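Local coordinates for uncharacterized protein (Bombyx mori, PDB 5AZ0) that probably reduces aldehydes or ketones with a nicotinamide cofactor as an aldo-keto reductase of the silkworm, at residues Pro193-Ile198 with Val219-Ser224; Met136-Ser141 with Val174-Ile179; Leu99-Lys104 with His130-Leu135. One frame throughout, in Å; residues are numbered along the deposited sequence.

All three contacts belong to one parallel eight-stranded barrel, and along the chain they come in the order interaction 3, interaction 2, interaction 1. Interaction 3 pairs strands 100-105 and 133-136, interaction 2 joins the loop leaving 133-136 to the end of strand 172-175, and interaction 1 pairs 195-199 with 219-223. Their centres lie about 10 Å (1 and 2), 13 Å (1 and 3) and 16 Å (2 and 3) apart. Side chains bridge them: Gln197 meets Lys104, Tyr223 meets Asn176, and Val195 packs on Leu133 and Leu135. Strands that are not neighbours thus bring polar groups together across the barrel interior, near the strand ends where aldo-keto reductases carry their active site.

Interaction 1 of 3, residues Pro193-Ile198 with Val219-Ser224; sequences PAVNQI and VVVAYS
Val221 O is shared by two consecutive residues of the neighbouring strand: Ile198 N donates to it at 2.9 Å, nearly along the C=O axis, and Gln197 CA lies 3.2 Å from the same oxygen in a CA-H...O contact. Ile198 O is shared in the same manner, by Tyr223 N and by the CA-H of Ala222, although Tyr223 N sits above the carbonyl plane. These bonds, with those from Asn196 N to Val219 O and from Val221 N to Asn196 O, form a parallel ladder whose strands are twisted by 21°. They close the beta-alpha-beta crossover built from strand 195-199, helix 207-215 and strand 219-223.

Asn196, Ile198 and Val220 face helix 207-215, where Ile198 CD1 lies 3.9 Å from Val220 CG1. On the inner face of the barrel, Val221 offers its two methyls to different neighbours: CG2 reaches Val195 CB at 4.1 Å, while CG1 meets the Gln197 side chain, 3.5 Å from NE2. Gln197 is extended, CG trans to the backbone N (chi1 -179°), and this reach carries its amide to Lys104 NZ through OE1 and to Asp70 OD1 through NE2. A leucine in its place would probably leave Lys104 NZ and Asp70 OD1 each short of one hydrogen-bonding partner within the barrel.

The Tyr223 ring crosses Gln197 at about a right angle, the amide and ring planes 59° apart. Its CD2 rests 3.6 Å from Ile198 C, and its OH bonds Asn176 OD1. In relatives an equivalent glutamine binds the nicotinamide carboxamide and a tyrosine stacks on the nicotinamide ring; Gln197 and Tyr223 are consistent with such a cofactor site, its polar groups already tied to one another.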
# COMPACT_ATOMS: atom_id res chain seq x y z
N PRO A 193 13.47 4.28 6.82
CA PRO A 193 12.48 3.87 5.87
C PRO A 193 12.08 5.04 5.00
O PRO A 193 12.01 6.21 5.48
CB PRO A 193 11.30 3.50 6.73
CG PRO A 193 11.48 4.33 8.01
CD PRO A 193 12.96 4.30 8.20
N ALA A 194 11.79 4.73 3.73
CA ALA A 194 11.34 5.68 2.77
C ALA A 194 9.86 5.92 2.89
O ALA A 194 9.39 7.01 2.59
CB ALA A 194 11.68 5.18 1.37
N VAL A 195 9.10 4.87 3.19
CA VAL A 195 7.71 5.02 3.32
C VAL A 195 7.22 4.24 4.54
O VAL A 195 7.87 3.32 5.00
CB VAL A 195 6.89 4.53 2.06
CG1 VAL A 195 7.43 5.06 0.73
CG2 VAL A 195 6.76 3.06 2.01
N ASN A 196 6.00 4.56 4.95
CA ASN A 196 5.18 3.74 5.86
C ASN A 196 3.92 3.62 5.16
O ASN A 196 3.22 4.64 4.89
CB ASN A 196 4.98 4.41 7.23
CG ASN A 196 4.26 3.51 8.25
OD1 ASN A 196 4.17 2.30 8.09
ND2 ASN A 196 3.76 4.12 9.32
N GLN A 197 3.60 2.39 4.78
CA GLN A 197 2.33 2.08 4.09
C GLN A 197 1.32 1.59 5.07
O GLN A 197 1.53 0.54 5.70
CB GLN A 197 2.50 1.07 2.92
CG GLN A 197 1.20 0.80 2.21
CD GLN A 197 1.31 -0.13 0.97
OE1 GLN A 197 0.53 -1.03 0.84
NE2 GLN A 197 2.19 0.17 0.04
N ILE A 198 0.18 2.30 5.14
CA ILE A 198 -0.83 2.07 6.17
C ILE A 198 -2.20 2.33 5.62
O ILE A 198 -2.37 2.95 4.59
CB ILE A 198 -0.66 3.05 7.37
CG1 ILE A 198 -0.51 4.50 6.86
CG2 ILE A 198 0.51 2.65 8.20
CD1 ILE A 198 -0.44 5.55 7.92
N VAL A 219 7.45 9.21 3.55
CA VAL A 219 6.21 9.33 2.77
C VAL A 219 5.20 8.29 3.22
O VAL A 219 5.54 7.11 3.45
CB VAL A 219 6.52 9.18 1.29
CG1 VAL A 219 5.24 9.07 0.46
CG2 VAL A 219 7.34 10.39 0.86
N VAL A 220 3.97 8.74 3.37
CA VAL A 220 2.89 7.92 3.76
C VAL A 220 2.16 7.39 2.51
O VAL A 220 1.84 8.17 1.61
CB VAL A 220 1.88 8.68 4.63
CG1 VAL A 220 0.70 7.80 4.96
CG2 VAL A 220 2.54 9.09 5.91
N VAL A 221 1.86 6.09 2.51
CA VAL A 221 1.22 5.45 1.37
C VAL A 221 0.01 4.81 1.91
O VAL A 221 0.13 3.98 2.79
CB VAL A 221 2.14 4.42 0.66
CG1 VAL A 221 1.35 3.58 -0.40
CG2 VAL A 221 3.33 5.15 0.03
N ALA A 222 -1.15 5.17 1.36
CA ALA A 222 -2.42 4.67 1.88
C ALA A 222 -2.94 3.46 1.10
O ALA A 222 -3.19 3.60 -0.10
CB ALA A 222 -3.48 5.77 1.80
N TYR A 223 -3.13 2.34 1.77
CA TYR A 223 -4.03 1.31 1.28
C TYR A 223 -5.44 1.45 1.86
O TYR A 223 -5.65 2.19 2.81
CB TYR A 223 -3.46 -0.07 1.48
CG TYR A 223 -3.40 -0.65 2.86
CD1 TYR A 223 -4.50 -1.27 3.43
CD2 TYR A 223 -2.23 -0.61 3.60
CE1 TYR A 223 -4.43 -1.81 4.70
CE2 TYR A 223 -2.16 -1.17 4.83
CZ TYR A 223 -3.24 -1.76 5.39
OH TYR A 223 -3.12 -2.36 6.65
N SER A 224 -6.41 0.76 1.26
CA SER A 224 -7.85 0.94 1.50
C SER A 224 -8.23 2.38 1.62
O SER A 224 -8.82 2.75 2.60
CB SER A 224 -8.32 0.25 2.78
OG SER A 224 -8.07 -1.13 2.73

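Interaction 2 of 3, residues Met136-Ser141 with Val174-Ile179; sequences MHWPMS and VSNFNI
The carboxamide of Asn176 lies flat on one face of the Trp138 indole, the two planes 17° apart, with ND2 3.1 Å above the ring plane and over its centre. Asn176 CB adds a CH-pi contact over the six-membered ring. This stack stands at the C-terminal rim of the TIM barrel, where the loop after strand 133-136 meets the end of strand 172-175. With CG trans to the carbonyl carbon (chi1 -57°), the Asn176 amide can cover the indole and still send ND2 to His137 O at 3.1 Å, its OD1 end being left to Tyr223. His137, probably the histidine of the Asp-Tyr-Lys-His tetrad, is thus tied through its carbonyl to Asn176. Trp318 meets Trp138 edge-to-face and Trp106 meets it with planes at about 90°, a cluster consistent with the aromatic substrate pocket of relatives.

The Phe177 ring has Val174 CB on one face, offset toward the rim, whereas Met136 SD and Ser175 O lie at its edge, in the ring plane. The sulfur touches CZ at 3.8 Å, a Met-aromatic contact. Pro139 approaches the same ring obliquely, its CB 3.5 Å from CE1.

Backbone pairing fades here: the last bridge, Met136 with Val174, includes a weak bond from Ser175 N to Met136 O. Beyond it Ser175 CB sits 3.3 Å from His137 O, and its OG turns to Gln197 O.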
# COMPACT_ATOMS: atom_id res chain seq x y z
N MET A 136 8.65 -4.13 4.74
CA MET A 136 8.24 -5.00 5.81
C MET A 136 6.76 -4.97 5.93
O MET A 136 6.13 -3.96 6.29
CB MET A 136 8.99 -4.65 7.09
CG MET A 136 8.91 -5.78 8.15
SD MET A 136 9.56 -5.32 9.77
CE MET A 136 11.08 -4.41 9.41
N HIS A 137 6.11 -6.05 5.44
CA HIS A 137 4.66 -6.05 5.29
C HIS A 137 3.93 -5.77 6.63
O HIS A 137 3.01 -5.00 6.65
CB HIS A 137 4.19 -7.34 4.68
CG HIS A 137 2.95 -7.22 3.89
ND1 HIS A 137 2.75 -7.96 2.74
CD2 HIS A 137 1.85 -6.45 4.04
CE1 HIS A 137 1.57 -7.64 2.22
NE2 HIS A 137 1.01 -6.72 2.98
N TRP A 138 4.40 -6.39 7.72
CA TRP A 138 3.91 -6.12 9.08
C TRP A 138 5.04 -6.19 10.02
O TRP A 138 6.04 -6.84 9.73
CB TRP A 138 2.87 -7.15 9.53
CG TRP A 138 1.65 -7.08 8.75
CD1 TRP A 138 1.44 -7.62 7.53
CD2 TRP A 138 0.42 -6.41 9.11
NE1 TRP A 138 0.13 -7.36 7.10
CE2 TRP A 138 -0.49 -6.59 8.05
CE3 TRP A 138 0.00 -5.71 10.25
CZ2 TRP A 138 -1.78 -6.06 8.07
CZ3 TRP A 138 -1.30 -5.16 10.27
CH2 TRP A 138 -2.17 -5.34 9.18
N PRO A 139 4.91 -5.52 11.18
CA PRO A 139 5.98 -5.51 12.17
C PRO A 139 6.10 -6.85 12.97
O PRO A 139 7.14 -7.11 13.63
CB PRO A 139 5.61 -4.29 13.05
CG PRO A 139 4.17 -4.16 12.91
CD PRO A 139 3.84 -4.57 11.52
N MET A 140 5.08 -7.70 12.91
CA MET A 140 5.11 -9.00 13.65
C MET A 140 6.00 -10.02 12.90
O MET A 140 6.14 -9.97 11.67
CB MET A 140 3.71 -9.59 13.83
CG MET A 140 2.70 -8.63 14.40
SD MET A 140 1.79 -7.66 13.21
CE MET A 140 0.89 -8.79 12.16
N SER A 141 6.59 -10.90 13.69
CA SER A 141 7.38 -12.02 13.26
C SER A 141 6.67 -13.30 13.70
O SER A 141 6.69 -13.63 14.89
CB SER A 141 8.73 -11.93 13.91
OG SER A 141 8.66 -12.12 15.34
N VAL A 174 8.45 0.38 5.33
CA VAL A 174 7.65 -0.44 6.21
C VAL A 174 6.21 -0.29 5.91
O VAL A 174 5.77 0.58 5.17
CB VAL A 174 7.95 -0.14 7.74
CG1 VAL A 174 9.41 -0.40 8.09
CG2 VAL A 174 7.59 1.32 8.13
N SER A 175 5.44 -1.16 6.51
CA SER A 175 4.03 -1.10 6.38
C SER A 175 3.39 -1.48 7.74
O SER A 175 3.84 -2.33 8.45
CB SER A 175 3.60 -2.07 5.30
OG SER A 175 2.22 -1.97 5.04
N ASN A 176 2.29 -0.80 8.05
CA ASN A 176 1.59 -0.99 9.30
C ASN A 176 2.38 -0.74 10.57
O ASN A 176 2.17 -1.44 11.53
CB ASN A 176 0.96 -2.34 9.34
CG ASN A 176 0.01 -2.60 8.18
OD1 ASN A 176 -1.03 -1.94 8.03
ND2 ASN A 176 0.36 -3.58 7.37
N PHE A 177 3.30 0.22 10.54
CA PHE A 177 4.05 0.54 11.72
C PHE A 177 3.24 1.66 12.40
O PHE A 177 2.78 2.60 11.72
CB PHE A 177 5.47 1.04 11.37
CG PHE A 177 6.52 -0.05 11.29
CD1 PHE A 177 6.28 -1.21 10.63
CD2 PHE A 177 7.73 0.11 11.92
CE1 PHE A 177 7.22 -2.23 10.65
CE2 PHE A 177 8.69 -0.85 11.91
CZ PHE A 177 8.41 -2.05 11.29
N ASN A 178 3.08 1.58 13.73
CA ASN A 178 2.39 2.66 14.44
C ASN A 178 3.44 3.72 14.82
O ASN A 178 4.61 3.57 14.54
CB ASN A 178 1.61 2.12 15.67
CG ASN A 178 2.51 1.52 16.73
OD1 ASN A 178 3.67 1.91 16.91
ND2 ASN A 178 2.01 0.50 17.38
N ILE A 179 3.03 4.78 15.53
CA ILE A 179 3.90 5.93 15.72
C ILE A 179 5.04 5.58 16.62
O ILE A 179 6.19 6.01 16.39
CB ILE A 179 3.08 7.17 16.21
CG1 ILE A 179 3.94 8.42 16.23
CG2 ILE A 179 2.39 6.91 17.61
CD1 ILE A 179 3.11 9.70 16.45

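Interaction 3 of 3, residues Leu99-Lys104 with His130-Leu135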
# COMPACT_ATOMS: atom_id res chain seq x y z
N LEU A 99 9.02 2.57 -14.57
CA LEU A 99 8.09 1.97 -13.65
C LEU A 99 8.62 2.07 -12.20
O LEU A 99 9.81 1.98 -12.01
CB LEU A 99 7.86 0.53 -13.99
CG LEU A 99 7.26 0.33 -15.36
CD1 LEU A 99 7.28 -1.17 -15.68
CD2 LEU A 99 5.85 0.85 -15.36
N PHE A 100 7.70 2.22 -11.26
CA PHE A 100 7.96 2.13 -9.84
C PHE A 100 7.25 0.90 -9.34
O PHE A 100 6.04 0.90 -9.27
CB PHE A 100 7.41 3.36 -9.11
CG PHE A 100 7.91 3.47 -7.71
CD1 PHE A 100 7.34 2.67 -6.65
CD2 PHE A 100 9.00 4.27 -7.43
CE1 PHE A 100 7.87 2.74 -5.37
CE2 PHE A 100 9.54 4.35 -6.15
CZ PHE A 100 8.97 3.61 -5.12
N ILE A 101 8.01 -0.16 -8.98
CA ILE A 101 7.41 -1.41 -8.56
C ILE A 101 7.79 -1.75 -7.15
O ILE A 101 8.95 -1.72 -6.77
CB ILE A 101 7.89 -2.54 -9.50
CG1 ILE A 101 7.42 -2.24 -10.93
CG2 ILE A 101 7.35 -3.90 -9.05
CD1 ILE A 101 8.12 -3.14 -11.94
N THR A 102 6.78 -2.02 -6.36
CA THR A 102 6.94 -2.33 -4.91
C THR A 102 6.58 -3.78 -4.62
O THR A 102 5.58 -4.30 -5.16
CB THR A 102 5.97 -1.46 -4.08
OG1 THR A 102 6.35 -0.09 -4.16
CG2 THR A 102 6.03 -1.83 -2.57
N THR A 103 7.37 -4.47 -3.82
CA THR A 103 6.94 -5.73 -3.26
C THR A 103 7.19 -5.73 -1.73
O THR A 103 7.64 -4.73 -1.19
CB THR A 103 7.53 -6.98 -3.96
OG1 THR A 103 6.81 -8.14 -3.47
CG2 THR A 103 8.97 -7.16 -3.66
N LYS A 104 6.87 -6.82 -1.05
CA LYS A 104 6.75 -6.85 0.40
C LYS A 104 7.09 -8.25 0.95
O LYS A 104 6.85 -9.24 0.27
CB LYS A 104 5.38 -6.37 0.90
CG LYS A 104 4.85 -5.13 0.22
CD LYS A 104 3.43 -4.82 0.68
CE LYS A 104 2.87 -3.82 -0.34
NZ LYS A 104 1.45 -3.56 -0.19
N HIS A 130 15.84 -5.70 -9.83
CA HIS A 130 15.55 -4.97 -8.61
C HIS A 130 14.15 -4.46 -8.60
O HIS A 130 13.50 -4.33 -9.64
CB HIS A 130 16.52 -3.81 -8.40
CG HIS A 130 16.50 -2.83 -9.52
ND1 HIS A 130 17.38 -2.91 -10.59
CD2 HIS A 130 15.67 -1.79 -9.79
CE1 HIS A 130 17.10 -1.95 -11.45
NE2 HIS A 130 16.09 -1.23 -10.98
N VAL A 131 13.64 -4.25 -7.39
CA VAL A 131 12.42 -3.48 -7.22
C VAL A 131 12.81 -2.04 -6.90
O VAL A 131 13.96 -1.78 -6.53
CB VAL A 131 11.48 -4.01 -6.10
CG1 VAL A 131 10.67 -5.25 -6.59
CG2 VAL A 131 12.21 -4.30 -4.79
N ASN A 132 11.84 -1.15 -7.04
CA ASN A 132 12.02 0.24 -6.63
C ASN A 132 11.83 0.41 -5.12
O ASN A 132 12.44 1.31 -4.54
CB ASN A 132 11.07 1.17 -7.33
CG ASN A 132 11.28 1.12 -8.85
OD1 ASN A 132 10.81 0.16 -9.50
ND2 ASN A 132 12.04 2.11 -9.38
N LEU A 133 11.00 -0.44 -4.53
CA LEU A 133 10.74 -0.34 -3.11
C LEU A 133 10.42 -1.74 -2.55
O LEU A 133 9.65 -2.48 -3.16
CB LEU A 133 9.58 0.66 -2.89
CG LEU A 133 9.08 0.76 -1.44
CD1 LEU A 133 10.16 1.36 -0.53
CD2 LEU A 133 7.85 1.67 -1.46
N VAL A 134 10.99 -2.09 -1.39
CA VAL A 134 10.53 -3.27 -0.68
C VAL A 134 10.14 -2.89 0.76
O VAL A 134 10.89 -2.16 1.41
CB VAL A 134 11.57 -4.39 -0.77
CG1 VAL A 134 12.86 -4.06 -0.04
CG2 VAL A 134 11.02 -5.71 -0.23
N LEU A 135 9.02 -3.41 1.21
CA LEU A 135 8.49 -3.18 2.56
C LEU A 135 8.47 -4.41 3.46
O LEU A 135 8.27 -5.55 3.02
CB LEU A 135 7.06 -2.68 2.47
CG LEU A 135 6.77 -1.57 1.49
CD1 LEU A 135 5.27 -1.23 1.41
CD2 LEU A 135 7.58 -0.32 1.83
O HOH W 1 12.81 2.53 -12.20
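In the beta-alpha-beta crossover of strand 100-105, helix 112-126 and strand 133-136, the contact begins where Asn132, just ahead of the second strand, folds back on Phe100 and Ile101. Asn132 CB stands over the centre of the Phe100 ring, 3.6 Å from the centroid, as a CH-pi contact. Turned trans to its carbonyl carbon (chi1 -61°), the Asn132 carboxamide points back toward the start of the first strand. Its OD1 takes the N-H of Ile101 at 2.9 Å, the donor lying above the amide plane, and also a hydrogen from Arg96 NH2. Its ND2 donates to a water that in turn donates to Leu99 O, completing a polar link between the strand starts. Ile101 O answers by accepting Asn132 N at 3.0 Å, in the carbonyl plane, along with a weak bond from Leu133 N.

From there the regular parallel ladder of the TIM barrel takes over, with Thr103 N bonded to Leu133 O and Leu135 N to Thr103 O. Thr103 and Val134 turn outward to Leu119 of the crossover helix, and Thr103 CG2 also meets Val131 CG1 at 3.9 Å, the side chains crossing at about a right angle. Inside the barrel, Thr102 OG1 lies beside Leu133, 3.6 Å from its CD2, and both point the same way. The extended Lys104 runs alongside Leu135 as well: CE is 3.9 Å from Leu135 CD1, and NZ, probably that of the tetrad lysine, goes on to a salt bridge with Asp70 and a hydrogen bond with Tyr75 OH, probably the tetrad aspartate and tyrosine.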